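Local coordinates for endo-1,4-beta-mannanase (Eisenia fetida, PDB 5Y6T), which cleaves internal beta-1,4-mannosidic linkages in mannan chains, probably with the double-displacement, retaining mechanism of glycoside hydrolase family 5, at residues Q6-Q11 and L112-L117; S136-Y141 and N209-A214; V147-A152 and G160-M165; A213-K216 and K221-V224. All coordinates share one frame; numbering follows the deposited sequence. Where two conformers were deposited one is given.

Overall arrangement
All four contacts are buried; contacts 1, 3 and 4 reach one sheet whose central strands are parallel, probably the (beta/alpha)8 barrel of family 5, and contact 2 joins two helices packed around it. Contact 1 sets the N-terminal lead-in against strand 112-119. Contact 3 lays helix 135-152 on neighbouring strand 159-163, and contact 4, about 7 Å away between centres, helix 201-218 on the next, 223-228. Contact 2 is centred about 12 Å from both and 20 Å from contact 1. Along the chain contact 1 closes first, contact 3 nests inside the loop closed by contact 2, and contact 4 starts on Ala213 and Ala214, shared with contact 2. Together they tie strands and outer helices into one wall.

Contact 1 (Q6-Q11 and L112-L117); sequences QFLDVQ and LVFIVL
Leu8 carries this contact, setting its two methyl branches on Leu112 and Phe114 of strand 112-119. Leu8 CD2 approaches the rim of the Phe114 ring near the ring plane and stands 3.4 Å from Phe114 CZ, a close fit for two carbons, and 3.9 Å from Phe114 CE2. The leucine thus meets the aromatic group at its edge, the two side chains running at about a right angle. The other branch, CD1, faces the like-named methyl of Leu112, with Leu8 CD1 and Leu112 CD1 4.1 Å apart in an ordinary van der Waals touch. The fork of Leu8 spans both partners because CG lies opposite the backbone N (chi1 -164°), which carries the methyls out from the main chain toward the strand. No hydrogen bond crosses between 6-11 and 112-117. Leu112 and Phe114, two residues apart on one strand, point to the same side, the interior of what is probably the (beta/alpha)8 barrel of this family. Leu8 lies beside the N-terminal hairpin of strands 9-11 and 14-17, and its placement is consistent with the N-terminal segment closing the end of the barrel where the parallel strands begin. Leu15 of that hairpin also touches Leu8, and Leu364, near the end of the modelled chain, touches Leu112. Deeper in, the Phe114 ring meets the ring of Trp324, their planes inclined at about 45°, while next door Phe7 makes a cation-pi contact with Lys221.

Contact 2 (S136-Y141 and N209-A214); sequences SKLQTY and NKQTAA
Leu138 provides the apolar part of this helix-to-helix contact, touching both Lys210 and Gln211 with its two methyls. CD2 of Leu138 lies 4.0 Å from CD of Lys210, meeting the aliphatic stem of the lysine, whose chain then bends at its last torsion (chi4 -72°) and takes the ammonium away to the carbonyl of Gly253. CD1 of Leu138 rests on the amide end of Gln211, 4.0 Å from Gln211 NE2. A second kind of contact joins amide and ring: OE1 of Gln211 comes within 3.1 Å of Tyr141 CE2, approaching obliquely, with the two planes 88° apart, almost perpendicular. The polar ends are satisfied beyond the two segments. Gln211 accepts from Trp118 NE1 at OE1 and donates from NE2 to the carbonyl of Phe207 one turn earlier, so its amide is gripped at both ends and its rotation set; the Tyr141 hydroxyl is bonded to His71. The helix segments run nearly parallel, their directions 28° apart and their axes 10.8 Å at closest approach, as suits two neighbouring outer helices of a (beta/alpha)8 barrel. An alanine in place of Gln211 is likely to deprive the Trp118 indole N-H of its acceptor and to open a gap between Leu138 and Tyr141. With no hydrogen bond crossing, the two segments meet by van der Waals contact alone, while the buried amide is anchored by partners outside them.

Contact 3 (V147-A152 and G160-M165); sequences VPMVSA and GGWEVM
Val150 lays its CG2 methyl over one face of the Trp162 indole, in a CH-pi contact. The methyl stands 4.1 Å from the centroid of the six-membered ring, 23° off its normal, and is shifted toward the rim, so that Val150 CG2 comes nearest to Trp162 CE2, at 3.8 Å. Met149 reaches the far end of the same ring obliquely: its CG is 4.1 Å from Trp162 CH2, and its sulfur makes a Met-aromatic contact, SD lying 71° off the ring normal. The side chain arrives there with CG opposite the backbone N (chi1 176°) and a bend only at the last torsion. One water closes the polar side. It lies in the indole plane, accepts from Trp162 NE1 at 3.0 Å and donates to the carbonyl O of Val150 at 2.9 Å, linking the buried N-H to the helix. Replacing Trp162 with an alanine would probably leave the Val150 methyl without its aromatic floor and the water without its N-H donor. Further out, Ile115 and Leu117 of the adjoining strand touch the indole, Met149 is backed by Met95 and Leu99 of helix 95-108, and Val150 also meets Ala218. Strand 112-119, helix 135-152 and the parallel strand 159-163 form a beta-alpha-beta crossover, here with a tryptophan filling the helix-sheet interface of a (beta/alpha)8 barrel.

Contact 4 (A213-K216 and K221-V224); sequences AAIK and KVIV
Ile215 sets its CG2 methyl against both Val222 and Val224, and this is the tight half of the contact. Ile215 CG2 lies 3.7 Å from CG1 of Val222 and 3.8 Å from CG2 of Val224, one methyl serving both valines. Val222 presents CG1 from the position between its backbone N and carbonyl carbon (chi1 72°), turning that methyl to the helix. Trp162 of the next strand touches both Ile215 and Val222, and Leu146 and Val150 of helix 135-152 also reach Ile215, which is buried. The other half, round the partly exposed Lys216, is more open. Lys216, extended, runs along the strand, with Lys216 CE 3.9 Å from Val224 CG2 and equally far from the carbonyl O of Val222. Its ammonium goes on to a hydrogen bond with the carbonyl of Val259 and a salt bridge with Asp261, whose OD2 also accepts from the backbone N of Val224, so that this carboxylate ties lysine and strand together from outside the two segments. The main chains are nearest at Lys216 and Val222, where the chain doubles back after only a short connection. This close passage from helix 201-218 into strand 223-228 is the helix-to-strand return of a beta-alpha-beta crossover, by which a (beta/alpha)8 barrel passes from one strand to the next.

Contact 1 (Q6-Q11 and L112-L117)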
loop_
_atom_site.group_PDB
_atom_site.type_symbol
_atom_site.label_atom_id
_atom_site.label_comp_id
_atom_site.label_asym_id
_atom_site.label_seq_id
_atom_site.Cartn_x
_atom_site.Cartn_y
_atom_site.Cartn_z
ATOM N N GLN A 6 -8.579 20.409 -1.175
ATOM C CA GLN A 6 -7.898 19.602 -0.193
ATOM C C GLN A 6 -7.789 18.076 -0.548
ATOM O O GLN A 6 -8.760 17.405 -0.886
ATOM C CB GLN A 6 -8.548 19.785 1.188
ATOM C CG GLN A 6 -8.372 21.190 1.745
ATOM C CD GLN A 6 -6.913 21.564 1.943
ATOM O OE1 GLN A 6 -6.138 20.776 2.479
ATOM N NE2 GLN A 6 -6.534 22.775 1.519
ATOM N N PHE A 7 -6.574 17.552 -0.402
ATOM C CA PHE A 7 -6.317 16.128 -0.547
ATOM C C PHE A 7 -5.692 15.596 0.757
ATOM O O PHE A 7 -5.269 16.358 1.592
ATOM C CB PHE A 7 -5.318 15.930 -1.670
ATOM C CG PHE A 7 -5.801 16.446 -3.000
ATOM C CD1 PHE A 7 -5.520 17.766 -3.401
ATOM C CD2 PHE A 7 -6.540 15.630 -3.854
ATOM C CE1 PHE A 7 -5.941 18.237 -4.623
ATOM C CE2 PHE A 7 -6.983 16.094 -5.087
ATOM C CZ PHE A 7 -6.683 17.407 -5.483
ATOM N N LEU A 8 -5.706 14.281 0.922
ATOM C CA LEU A 8 -5.195 13.676 2.150
ATOM C C LEU A 8 -3.737 14.125 2.321
ATOM O O LEU A 8 -2.991 14.185 1.326
ATOM C CB LEU A 8 -5.356 12.169 2.037
ATOM C CG LEU A 8 -5.254 11.350 3.286
ATOM C CD1 LEU A 8 -6.411 11.709 4.194
ATOM C CD2 LEU A 8 -5.265 9.896 2.813
ATOM N N ASP A 9 -3.338 14.536 3.545
ATOM C CA ASP A 9 -1.948 14.908 3.763
ATOM C C ASP A 9 -1.465 14.496 5.157
ATOM O O ASP A 9 -2.203 13.822 5.892
ATOM C CB ASP A 9 -1.685 16.379 3.414
ATOM C CG ASP A 9 -2.111 17.336 4.487
ATOM O OD1 ASP A 9 -3.054 17.016 5.208
ATOM O OD2 ASP A 9 -1.503 18.427 4.585
ATOM N N VAL A 10 -0.211 14.813 5.452
ATOM C CA VAL A 10 0.429 14.445 6.729
ATOM C C VAL A 10 1.057 15.694 7.360
ATOM O O VAL A 10 1.878 16.393 6.747
ATOM C CB VAL A 10 1.477 13.328 6.545
ATOM C CG1 VAL A 10 2.286 13.100 7.838
ATOM C CG2 VAL A 10 0.838 12.046 6.081
ATOM N N GLN A 11 0.731 15.912 8.618
ATOM C CA GLN A 11 1.328 17.005 9.407
ATOM C C GLN A 11 1.462 16.618 10.829
ATOM O O GLN A 11 0.590 15.955 11.380
ATOM C CB GLN A 11 0.487 18.272 9.305
ATOM C CG GLN A 11 0.476 18.893 7.910
ATOM C CD GLN A 11 1.862 19.320 7.429
ATOM O OE1 GLN A 11 2.761 19.608 8.235
ATOM N NE2 GLN A 11 2.059 19.309 6.097
ATOM N N LEU A 112 -11.767 6.963 -0.019
ATOM C CA LEU A 112 -10.408 7.229 -0.429
ATOM C C LEU A 112 -9.730 5.952 -0.935
ATOM O O LEU A 112 -9.747 4.905 -0.281
ATOM C CB LEU A 112 -9.630 7.792 0.752
ATOM C CG LEU A 112 -9.977 9.290 1.019
ATOM C CD1 LEU A 112 -9.534 9.757 2.406
ATOM C CD2 LEU A 112 -9.418 10.193 -0.067
ATOM N N VAL A 113 -9.070 6.064 -2.067
ATOM C CA VAL A 113 -8.455 4.938 -2.777
ATOM C C VAL A 113 -6.937 5.012 -2.682
ATOM O O VAL A 113 -6.342 6.049 -2.971
ATOM C CB VAL A 113 -8.869 4.977 -4.249
ATOM C CG1 VAL A 113 -8.191 3.905 -5.077
ATOM C CG2 VAL A 113 -10.404 4.720 -4.349
ATOM N N PHE A 114 -6.331 3.888 -2.322
ATOM C CA PHE A 114 -4.888 3.730 -2.283
ATOM C C PHE A 114 -4.492 2.706 -3.312
ATOM O O PHE A 114 -4.958 1.565 -3.267
ATOM C CB PHE A 114 -4.421 3.396 -0.865
ATOM C CG PHE A 114 -4.717 4.519 0.125
ATOM C CD1 PHE A 114 -6.011 4.728 0.627
ATOM C CD2 PHE A 114 -3.751 5.438 0.451
ATOM C CE1 PHE A 114 -6.307 5.799 1.505
ATOM C CE2 PHE A 114 -4.043 6.490 1.316
ATOM C CZ PHE A 114 -5.330 6.697 1.793
ATOM N N ILE A 115 -3.620 3.111 -4.200
ATOM C CA ILE A 115 -3.277 2.349 -5.440
ATOM C C ILE A 115 -1.874 1.797 -5.356
ATOM O O ILE A 115 -0.928 2.557 -5.248
ATOM C CB ILE A 115 -3.414 3.204 -6.719
ATOM C CG1 ILE A 115 -4.789 3.906 -6.782
ATOM C CG2 ILE A 115 -3.202 2.360 -7.961
ATOM C CD1 ILE A 115 -4.913 4.950 -7.872
ATOM N N VAL A 116 -1.785 0.470 -5.428
ATOM C CA VAL A 116 -0.543 -0.257 -5.339
ATOM C C VAL A 116 -0.049 -0.684 -6.710
ATOM O O VAL A 116 -0.678 -1.496 -7.354
ATOM C CB VAL A 116 -0.662 -1.487 -4.402
ATOM C CG1 VAL A 116 0.700 -2.068 -4.223
ATOM C CG2 VAL A 116 -1.238 -1.120 -3.028
ATOM N N LEU A 117 1.133 -0.232 -7.106
ATOM C CA LEU A 117 1.654 -0.564 -8.442
ATOM C C LEU A 117 2.124 -2.006 -8.613
ATOM O O LEU A 117 1.596 -2.722 -9.479
ATOM C CB LEU A 117 2.777 0.379 -8.796
ATOM C CG LEU A 117 2.483 1.878 -8.854
ATOM C CD1 LEU A 117 3.731 2.728 -9.178
ATOM C CD2 LEU A 117 1.465 2.198 -9.935
#

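Contact 2 (S136-Y141 and N209-A214)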
loop_
_atom_site.group_PDB
_atom_site.type_symbol
_atom_site.label_atom_id
_atom_site.label_comp_id
_atom_site.label_asym_id
_atom_site.label_seq_id
_atom_site.Cartn_x
_atom_site.Cartn_y
_atom_site.Cartn_z
ATOM N N SER A 136 17.817 2.074 -16.937
ATOM C CA SER A 136 17.358 2.564 -18.262
ATOM C C SER A 136 15.936 2.086 -18.553
ATOM O O SER A 136 15.087 2.855 -19.040
ATOM C CB SER A 136 18.359 2.165 -19.379
ATOM O OG SER A 136 18.094 0.902 -19.974
ATOM N N LYS A 137 15.662 0.845 -18.210
ATOM C CA LYS A 137 14.297 0.318 -18.356
ATOM C C LYS A 137 13.301 0.903 -17.365
ATOM O O LYS A 137 12.192 1.306 -17.749
ATOM C CB LYS A 137 14.305 -1.197 -18.310
ATOM C CG LYS A 137 14.995 -1.743 -19.534
ATOM C CD LYS A 137 15.146 -3.236 -19.560
ATOM C CE LYS A 137 15.776 -3.760 -20.905
ATOM N NZ LYS A 137 16.044 -5.263 -20.840
ATOM N N LEU A 138 13.716 0.989 -16.090
ATOM C CA LEU A 138 12.903 1.676 -15.088
ATOM C C LEU A 138 12.528 3.072 -15.509
ATOM O O LEU A 138 11.378 3.498 -15.339
ATOM C CB LEU A 138 13.655 1.680 -13.733
ATOM C CG LEU A 138 12.897 2.377 -12.605
ATOM C CD1 LEU A 138 11.530 1.727 -12.408
ATOM C CD2 LEU A 138 13.824 2.316 -11.374
ATOM N N GLN A 139 13.474 3.805 -16.107
ATOM C CA GLN A 139 13.154 5.174 -16.475
ATOM C C GLN A 139 12.044 5.217 -17.570
ATOM O O GLN A 139 11.290 6.155 -17.615
ATOM C CB GLN A 139 14.393 5.918 -16.996
ATOM C CG GLN A 139 14.152 7.408 -17.119
ATOM C CD GLN A 139 13.906 8.112 -15.804
ATOM O OE1 GLN A 139 14.450 7.724 -14.719
ATOM N NE2 GLN A 139 12.999 9.094 -15.840
ATOM N N THR A 140 11.985 4.215 -18.466
ATOM C CA THR A 140 10.913 4.122 -19.429
ATOM C C THR A 140 9.555 3.818 -18.786
ATOM O O THR A 140 8.515 4.379 -19.136
ATOM C CB THR A 140 11.268 3.162 -20.599
ATOM O OG1 THR A 140 11.295 1.773 -20.156
ATOM C CG2 THR A 140 12.522 3.667 -21.300
ATOM N N TYR A 141 9.543 2.931 -17.802
ATOM C CA TYR A 141 8.354 2.786 -16.932
ATOM C C TYR A 141 7.907 4.111 -16.376
ATOM O O TYR A 141 6.712 4.517 -16.461
ATOM C CB TYR A 141 8.532 1.723 -15.799
ATOM C CG TYR A 141 7.264 1.645 -14.973
ATOM C CD1 TYR A 141 6.114 1.101 -15.500
ATOM C CD2 TYR A 141 7.201 2.165 -13.660
ATOM C CE1 TYR A 141 4.930 1.154 -14.787
ATOM C CE2 TYR A 141 6.053 2.206 -12.964
ATOM C CZ TYR A 141 4.911 1.664 -13.505
ATOM O OH TYR A 141 3.698 1.728 -12.831
ATOM N N ASN A 209 12.471 4.394 -4.199
ATOM C CA ASN A 209 12.859 5.785 -4.120
ATOM C C ASN A 209 12.593 6.503 -5.448
ATOM O O ASN A 209 12.004 7.584 -5.475
ATOM C CB ASN A 209 14.354 5.864 -3.772
ATOM C CG ASN A 209 14.915 7.310 -3.860
ATOM O OD1 ASN A 209 15.810 7.567 -4.658
ATOM N ND2 ASN A 209 14.394 8.228 -3.024
ATOM N N LYS A 210 13.027 5.904 -6.556
ATOM C CA LYS A 210 12.910 6.561 -7.871
ATOM C C LYS A 210 11.480 6.738 -8.290
ATOM O O LYS A 210 11.107 7.794 -8.827
ATOM C CB LYS A 210 13.773 5.895 -8.960
ATOM C CG LYS A 210 15.267 5.920 -8.643
ATOM C CD LYS A 210 16.120 5.073 -9.595
ATOM C CE LYS A 210 17.635 5.132 -9.315
ATOM N NZ LYS A 210 18.302 6.403 -9.659
ATOM N N GLN A 211 10.681 5.692 -8.128
ATOM C CA GLN A 211 9.254 5.818 -8.471
ATOM C C GLN A 211 8.469 6.729 -7.552
ATOM O O GLN A 211 7.634 7.502 -8.013
ATOM C CB GLN A 211 8.576 4.468 -8.572
ATOM C CG GLN A 211 9.070 3.682 -9.754
ATOM C CD GLN A 211 8.570 2.270 -9.691
ATOM O OE1 GLN A 211 7.464 1.964 -10.174
ATOM N NE2 GLN A 211 9.338 1.397 -9.052
ATOM N N THR A 212 8.839 6.754 -6.280
ATOM C CA THR A 212 8.181 7.657 -5.344
ATOM C C THR A 212 8.467 9.111 -5.754
ATOM O O THR A 212 7.559 9.947 -5.770
ATOM C CB THR A 212 8.555 7.366 -3.876
ATOM O OG1 THR A 212 8.085 6.048 -3.485
ATOM C CG2 THR A 212 7.915 8.338 -2.936
ATOM N N ALA A 213 9.722 9.395 -6.080
ATOM C CA ALA A 213 10.134 10.726 -6.477
ATOM C C ALA A 213 9.317 11.105 -7.737
ATOM O O ALA A 213 8.773 12.232 -7.857
ATOM C CB ALA A 213 11.612 10.725 -6.823
ATOM N N ALA A 214 9.244 10.160 -8.706
ATOM C CA ALA A 214 8.559 10.442 -9.949
ATOM C C ALA A 214 7.083 10.736 -9.704
ATOM O O ALA A 214 6.559 11.694 -10.296
ATOM C CB ALA A 214 8.681 9.292 -10.959
#

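Contact 3 (V147-A152 and G160-M165)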
loop_
_atom_site.group_PDB
_atom_site.type_symbol
_atom_site.label_atom_id
_atom_site.label_comp_id
_atom_site.label_asym_id
_atom_site.label_seq_id
_atom_site.Cartn_x
_atom_site.Cartn_y
_atom_site.Cartn_z
ATOM N N VAL A 147 4.441 8.490 -14.857
ATOM C CA VAL A 147 4.269 9.938 -14.792
ATOM C C VAL A 147 3.022 10.383 -15.510
ATOM O O VAL A 147 2.230 11.126 -14.920
ATOM C CB VAL A 147 5.543 10.695 -15.249
ATOM C CG1 VAL A 147 5.232 12.178 -15.588
ATOM C CG2 VAL A 147 6.678 10.570 -14.189
ATOM N N PRO A 148 2.786 9.936 -16.733
ATOM C CA PRO A 148 1.543 10.365 -17.392
ATOM C C PRO A 148 0.242 9.986 -16.660
ATOM O O PRO A 148 -0.669 10.825 -16.550
ATOM C CB PRO A 148 1.600 9.656 -18.736
ATOM C CG PRO A 148 3.092 9.561 -18.995
ATOM C CD PRO A 148 3.641 9.142 -17.650
ATOM N N MET A 149 0.208 8.753 -16.128
ATOM C CA MET A 149 -0.913 8.302 -15.326
ATOM C C MET A 149 -1.126 9.143 -14.054
ATOM O O MET A 149 -2.222 9.585 -13.738
ATOM C CB MET A 149 -0.772 6.808 -15.019
ATOM C CG MET A 149 -1.830 6.296 -14.111
ATOM S SD MET A 149 -1.753 4.507 -14.012
ATOM C CE MET A 149 -0.099 4.285 -13.455
ATOM N N VAL A 150 -0.049 9.319 -13.315
ATOM C CA VAL A 150 -0.098 10.018 -12.049
ATOM C C VAL A 150 -0.569 11.466 -12.309
ATOM O O VAL A 150 -1.363 11.985 -11.585
ATOM C CB VAL A 150 1.239 9.942 -11.359
ATOM C CG1 VAL A 150 1.284 10.953 -10.213
ATOM C CG2 VAL A 150 1.504 8.526 -10.829
ATOM N N SER A 151 0.030 12.091 -13.304
ATOM C CA SER A 151 -0.334 13.498 -13.643
ATOM C C SER A 151 -1.813 13.635 -14.014
ATOM O O SER A 151 -2.538 14.499 -13.598
ATOM C CB SER A 151 0.568 13.966 -14.832
ATOM O OG SER A 151 0.195 15.318 -15.198
ATOM N N ALA A 152 -2.290 12.745 -14.872
ATOM C CA ALA A 152 -3.640 12.822 -15.343
ATOM C C ALA A 152 -4.596 12.623 -14.164
ATOM O O ALA A 152 -5.694 13.144 -14.222
ATOM C CB ALA A 152 -3.894 11.742 -16.395
ATOM N N GLY A 160 -6.443 8.761 -2.519
ATOM C CA GLY A 160 -5.802 8.966 -1.232
ATOM C C GLY A 160 -4.301 8.915 -1.295
ATOM O O GLY A 160 -3.623 9.740 -0.629
ATOM N N GLY A 161 -3.785 7.954 -2.056
ATOM C CA GLY A 161 -2.383 7.821 -2.243
ATOM C C GLY A 161 -1.947 6.678 -3.132
ATOM O O GLY A 161 -2.764 5.844 -3.527
ATOM N N TRP A 162 -0.697 6.716 -3.495
ATOM C CA TRP A 162 -0.041 5.668 -4.287
ATOM C C TRP A 162 0.885 4.874 -3.369
ATOM O O TRP A 162 1.387 5.384 -2.372
ATOM C CB TRP A 162 0.803 6.277 -5.395
ATOM C CG TRP A 162 0.045 6.995 -6.474
ATOM C CD1 TRP A 162 -0.287 8.318 -6.468
ATOM C CD2 TRP A 162 -0.561 6.431 -7.633
ATOM N NE1 TRP A 162 -1.004 8.652 -7.554
ATOM C CE2 TRP A 162 -1.171 7.516 -8.338
ATOM C CE3 TRP A 162 -0.569 5.143 -8.206
ATOM C CZ2 TRP A 162 -1.927 7.320 -9.511
ATOM C CZ3 TRP A 162 -1.253 4.968 -9.392
ATOM C CH2 TRP A 162 -1.875 6.060 -10.064
ATOM N N GLU A 163 1.215 3.652 -3.798
ATOM C CA GLU A 163 2.102 2.753 -3.111
ATOM C C GLU A 163 2.907 2.009 -4.141
ATOM O O GLU A 163 2.364 1.400 -5.042
ATOM C CB GLU A 163 1.339 1.733 -2.232
ATOM C CG GLU A 163 2.191 0.765 -1.494
ATOM C CD GLU A 163 1.435 -0.133 -0.545
ATOM O OE1 GLU A 163 0.284 0.210 -0.162
ATOM O OE2 GLU A 163 1.974 -1.172 -0.183
ATOM N N VAL A 164 4.237 2.131 -4.079
ATOM C CA VAL A 164 5.009 1.517 -5.122
ATOM C C VAL A 164 4.919 0.014 -5.150
ATOM O O VAL A 164 4.878 -0.540 -6.233
ATOM C CB VAL A 164 6.498 2.037 -5.157
ATOM C CG1 VAL A 164 7.359 1.233 -6.135
ATOM C CG2 VAL A 164 6.486 3.523 -5.523
ATOM N N MET A 165 5.104 -0.602 -3.991
ATOM C CA MET A 165 5.230 -2.046 -3.913
ATOM C C MET A 165 4.659 -2.655 -2.666
ATOM O O MET A 165 5.013 -2.261 -1.558
ATOM C CB MET A 165 6.674 -2.459 -4.076
ATOM C CG MET A 165 6.818 -3.969 -4.149
ATOM S SD MET A 165 8.533 -4.532 -4.160
ATOM C CE MET A 165 9.151 -3.924 -5.745
HETATM O O HOH W 1 -1.885 11.263 -8.778
#

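Contact 4 (A213-K216 and K221-V224)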
loop_
_atom_site.group_PDB
_atom_site.type_symbol
_atom_site.label_atom_id
_atom_site.label_comp_id
_atom_site.label_asym_id
_atom_site.label_seq_id
_atom_site.Cartn_x
_atom_site.Cartn_y
_atom_site.Cartn_z
ATOM N N ALA A 213 9.722 9.395 -6.080
ATOM C CA ALA A 213 10.134 10.726 -6.477
ATOM C C ALA A 213 9.317 11.105 -7.737
ATOM O O ALA A 213 8.773 12.232 -7.857
ATOM C CB ALA A 213 11.612 10.725 -6.823
ATOM N N ALA A 214 9.244 10.160 -8.706
ATOM C CA ALA A 214 8.559 10.442 -9.949
ATOM C C ALA A 214 7.083 10.736 -9.704
ATOM O O ALA A 214 6.559 11.694 -10.296
ATOM C CB ALA A 214 8.681 9.292 -10.959
ATOM N N ILE A 215 6.404 9.948 -8.838
ATOM C CA ILE A 215 5.003 10.248 -8.472
ATOM C C ILE A 215 4.850 11.711 -7.901
ATOM O O ILE A 215 3.933 12.439 -8.270
ATOM C CB ILE A 215 4.474 9.185 -7.474
ATOM C CG1 ILE A 215 4.334 7.844 -8.204
ATOM C CG2 ILE A 215 3.237 9.684 -6.803
ATOM C CD1 ILE A 215 4.282 6.692 -7.148
ATOM N N LYS A 216 5.789 12.099 -7.060
ATOM C CA LYS A 216 5.686 13.394 -6.384
ATOM C C LYS A 216 6.027 14.551 -7.329
ATOM O O LYS A 216 5.558 15.654 -7.137
ATOM C CB LYS A 216 6.559 13.341 -5.131
ATOM C CG LYS A 216 5.856 12.488 -4.086
ATOM C CD LYS A 216 6.506 12.566 -2.770
ATOM C CE LYS A 216 5.654 11.899 -1.763
ATOM N NZ LYS A 216 6.214 12.149 -0.420
ATOM N N LYS A 221 1.070 17.058 -4.604
ATOM C CA LYS A 221 0.316 16.992 -3.373
ATOM C C LYS A 221 -0.029 15.585 -2.911
ATOM O O LYS A 221 -0.518 15.425 -1.803
ATOM C CB LYS A 221 -0.901 17.888 -3.430
ATOM C CG LYS A 221 -1.855 17.656 -4.545
ATOM C CD LYS A 221 -2.534 16.291 -4.459
ATOM C CE LYS A 221 -3.431 16.091 -5.634
ATOM N NZ LYS A 221 -3.788 14.646 -5.823
ATOM N N VAL A 222 0.247 14.560 -3.720
ATOM C CA VAL A 222 -0.247 13.252 -3.351
ATOM C C VAL A 222 0.634 12.602 -2.331
ATOM O O VAL A 222 1.874 12.769 -2.328
ATOM C CB VAL A 222 -0.473 12.331 -4.571
ATOM C CG1 VAL A 222 0.845 11.895 -5.148
ATOM C CG2 VAL A 222 -1.336 11.169 -4.221
ATOM N N ILE A 223 0.037 11.825 -1.454
ATOM C CA ILE A 223 0.867 11.049 -0.541
ATOM C C ILE A 223 1.229 9.646 -1.096
ATOM O O ILE A 223 0.551 9.080 -1.961
ATOM C CB ILE A 223 0.241 10.965 0.846
ATOM C CG1 ILE A 223 -0.755 9.916 0.819
ATOM C CG2 ILE A 223 -0.336 12.284 1.306
ATOM C CD1 ILE A 223 -0.151 8.661 1.298
ATOM N N VAL A 224 2.332 9.110 -0.619
ATOM C CA VAL A 224 2.819 7.802 -1.021
ATOM C C VAL A 224 3.056 6.995 0.264
ATOM O O VAL A 224 3.451 7.518 1.315
ATOM C CB VAL A 224 4.082 7.927 -1.876
ATOM C CG1 VAL A 224 4.678 6.570 -2.181
ATOM C CG2 VAL A 224 3.749 8.738 -3.138
#